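Local coordinates for protein pseudouridylate synthase RPUSD4, mitochondrial (Homo sapiens, PDB 5UBA) that catalyses the isomerization of uridine to pseudouridine in mitochondrial RNAs, including a site in 16S rRNA needed for mitochondrial ribosome assembly, at residues A[173-178]-A[202-207]. Sequence-based numbering, arbitrary orientation.
Sequences AVTQYQ and RVHLSF
H204 reaches from helix 200-209 to the start of strand 175-182 and meets T175 through a short hydrogen bond, ND1 of H204 lying 2.7 Å from OG1 of T175. The T175 hydroxyl and CB both come in at the edge of the imidazole, near its plane. Threonine chi1 of -58° sets OG1 beside its own backbone N and turns it to the helix, where Q200 also bonds it. The far nitrogen of H204, NE2, is taken by the carbonyl of I132, so that hydrogen bonds at two ring nitrogens fix the rotation of this buried group.

The tight part of the contact continues round the ring at CE1. CE1 of H204 lies 3.4 Å from the carbonyl O of A173, which meets the ring edge near its plane, as does the backbone N of V174. The A173 methyl approaches obliquely instead: CB of A173 stands clear of the ring plane, beside the CE1–NE2 bond, and is 3.6 Å from CE1 of H204. V130 and L150 add to the packing around the histidine. Replacing H204 by alanine would probably leave the T175 hydroxyl and the I132 carbonyl without their imidazole mate and open a gap beside the A173 methyl.

Farther along the strand the two segments diverge. The ring of Y177 and the side chain of L205 face the gap between them only loosely, and both pack instead on L191 of the neighbouring strand. On the other face of the strand, Q176 and Q178 turn to the solvent side, and V174 is partly exposed.

The contact thus packs a short helix, through one histidine, against a strand of the large mixed sheet in the catalytic domain of an RluA-family pseudouridine synthase.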
loop_
_atom_site.group_PDB
_atom_site.type_symbol
_atom_site.label_atom_id
_atom_site.label_comp_id
_atom_site.label_asym_id
_atom_site.label_seq_id
_atom_site.Cartn_x
_atom_site.Cartn_y
_atom_site.Cartn_z
ATOM N N ALA A 173 -1.980 -10.199 -12.747
ATOM C CA ALA A 173 -1.629 -9.026 -11.940
ATOM C C ALA A 173 -1.461 -7.842 -12.869
ATOM O O ALA A 173 -0.672 -7.895 -13.816
ATOM C CB ALA A 173 -0.342 -9.290 -11.173
ATOM N N VAL A 174 -2.206 -6.771 -12.600
ATOM C CA VAL A 174 -2.208 -5.580 -13.415
ATOM C C VAL A 174 -2.189 -4.356 -12.508
ATOM O O VAL A 174 -3.063 -4.178 -11.654
ATOM C CB VAL A 174 -3.465 -5.536 -14.270
ATOM C CG1 VAL A 174 -3.510 -4.272 -15.100
ATOM C CG2 VAL A 174 -3.529 -6.793 -15.131
ATOM N N THR A 175 -1.196 -3.503 -12.739
ATOM C CA THR A 175 -1.009 -2.237 -12.023
ATOM C C THR A 175 -0.896 -1.106 -13.019
ATOM O O THR A 175 0.002 -1.139 -13.867
ATOM C CB THR A 175 0.307 -2.294 -11.227
ATOM O OG1 THR A 175 0.272 -3.397 -10.322
ATOM C CG2 THR A 175 0.539 -1.000 -10.458
ATOM N N GLN A 176 -1.767 -0.110 -12.930
ATOM C CA GLN A 176 -1.619 1.123 -13.698
ATOM C C GLN A 176 -0.756 2.061 -12.879
ATOM O O GLN A 176 -0.859 2.081 -11.645
ATOM C CB GLN A 176 -2.980 1.742 -14.016
ATOM C CG GLN A 176 -3.786 0.786 -14.886
ATOM C CD GLN A 176 -5.185 1.238 -15.219
ATOM O OE1 GLN A 176 -5.611 2.357 -14.905
ATOM N NE2 GLN A 176 -5.916 0.358 -15.895
ATOM N N TYR A 177 0.064 2.870 -13.540
ATOM C CA TYR A 177 0.888 3.851 -12.836
ATOM C C TYR A 177 1.048 5.133 -13.593
ATOM O O TYR A 177 0.963 5.150 -14.813
ATOM C CB TYR A 177 2.253 3.274 -12.494
ATOM C CG TYR A 177 3.156 3.130 -13.697
ATOM C CD1 TYR A 177 3.131 1.986 -14.486
ATOM C CD2 TYR A 177 4.030 4.155 -14.037
ATOM C CE1 TYR A 177 3.958 1.873 -15.606
ATOM C CE2 TYR A 177 4.870 4.041 -15.138
ATOM C CZ TYR A 177 4.827 2.893 -15.907
ATOM O OH TYR A 177 5.653 2.778 -17.041
ATOM N N GLN A 178 1.294 6.206 -12.851
ATOM C CA GLN A 178 1.519 7.525 -13.404
ATOM C C GLN A 178 2.462 8.262 -12.483
ATOM O O GLN A 178 2.142 8.467 -11.297
ATOM C CB GLN A 178 0.188 8.278 -13.452
ATOM C CG GLN A 178 0.272 9.751 -13.772
ATOM C CD GLN A 178 0.667 10.004 -15.188
ATOM O OE1 GLN A 178 -0.101 9.710 -16.102
ATOM N NE2 GLN A 178 1.861 10.563 -15.390
ATOM N N ARG A 202 4.560 -3.440 -5.016
ATOM C CA ARG A 202 5.983 -3.512 -4.721
ATOM C C ARG A 202 6.745 -4.327 -5.735
ATOM O O ARG A 202 7.826 -3.925 -6.168
ATOM C CB ARG A 202 6.195 -4.043 -3.303
ATOM C CG ARG A 202 5.677 -3.096 -2.245
ATOM C CD ARG A 202 5.532 -3.790 -0.914
ATOM N NE ARG A 202 6.823 -4.096 -0.334
ATOM C CZ ARG A 202 6.991 -4.723 0.826
ATOM N NH1 ARG A 202 5.932 -5.104 1.533
ATOM N NH2 ARG A 202 8.217 -4.964 1.284
ATOM N N VAL A 203 6.193 -5.467 -6.109
ATOM C CA VAL A 203 6.858 -6.389 -7.056
ATOM C C VAL A 203 6.822 -5.796 -8.460
ATOM O O VAL A 203 7.845 -5.765 -9.156
ATOM C CB VAL A 203 6.238 -7.788 -6.971
ATOM C CG1 VAL A 203 6.767 -8.735 -8.060
ATOM C CG2 VAL A 203 6.487 -8.372 -5.585
ATOM N N HIS A 204 5.692 -5.259 -8.878
ATOM C CA HIS A 204 5.645 -4.637 -10.199
ATOM C C HIS A 204 6.593 -3.445 -10.318
ATOM O O HIS A 204 7.273 -3.279 -11.329
ATOM C CB HIS A 204 4.226 -4.229 -10.538
ATOM C CG HIS A 204 3.403 -5.343 -11.090
ATOM N ND1 HIS A 204 2.057 -5.207 -11.323
ATOM C CD2 HIS A 204 3.748 -6.575 -11.534
ATOM C CE1 HIS A 204 1.601 -6.318 -11.887
ATOM N NE2 HIS A 204 2.603 -7.167 -12.019
ATOM N N LEU A 205 6.667 -2.595 -9.297
ATOM C CA LEU A 205 7.589 -1.451 -9.356
ATOM C C LEU A 205 9.059 -1.886 -9.342
ATOM O O LEU A 205 9.872 -1.377 -10.125
ATOM C CB LEU A 205 7.331 -0.490 -8.188
ATOM C CG LEU A 205 6.208 0.504 -8.381
ATOM C CD1 LEU A 205 5.853 1.176 -7.065
ATOM C CD2 LEU A 205 6.549 1.556 -9.422
ATOM N N SER A 206 9.413 -2.807 -8.447
ATOM C CA SER A 206 10.817 -3.204 -8.281
ATOM C C SER A 206 11.286 -4.031 -9.464
ATOM O O SER A 206 12.288 -3.683 -10.083
ATOM C CB SER A 206 11.035 -3.973 -6.992
ATOM O OG SER A 206 12.422 -4.238 -6.894
ATOM N N PHE A 207 10.564 -5.093 -9.782
ATOM C CA PHE A 207 11.031 -6.051 -10.787
ATOM C C PHE A 207 10.576 -5.649 -12.182
ATOM O O PHE A 207 11.326 -5.858 -13.152
ATOM C CB PHE A 207 10.552 -7.454 -10.426
ATOM C CG PHE A 207 11.129 -7.985 -9.148
ATOM C CD1 PHE A 207 12.501 -8.136 -9.003
ATOM C CD2 PHE A 207 10.318 -8.349 -8.100
ATOM C CE1 PHE A 207 13.046 -8.630 -7.820
ATOM C CE2 PHE A 207 10.855 -8.843 -6.909
ATOM C CZ PHE A 207 12.216 -8.972 -6.766
#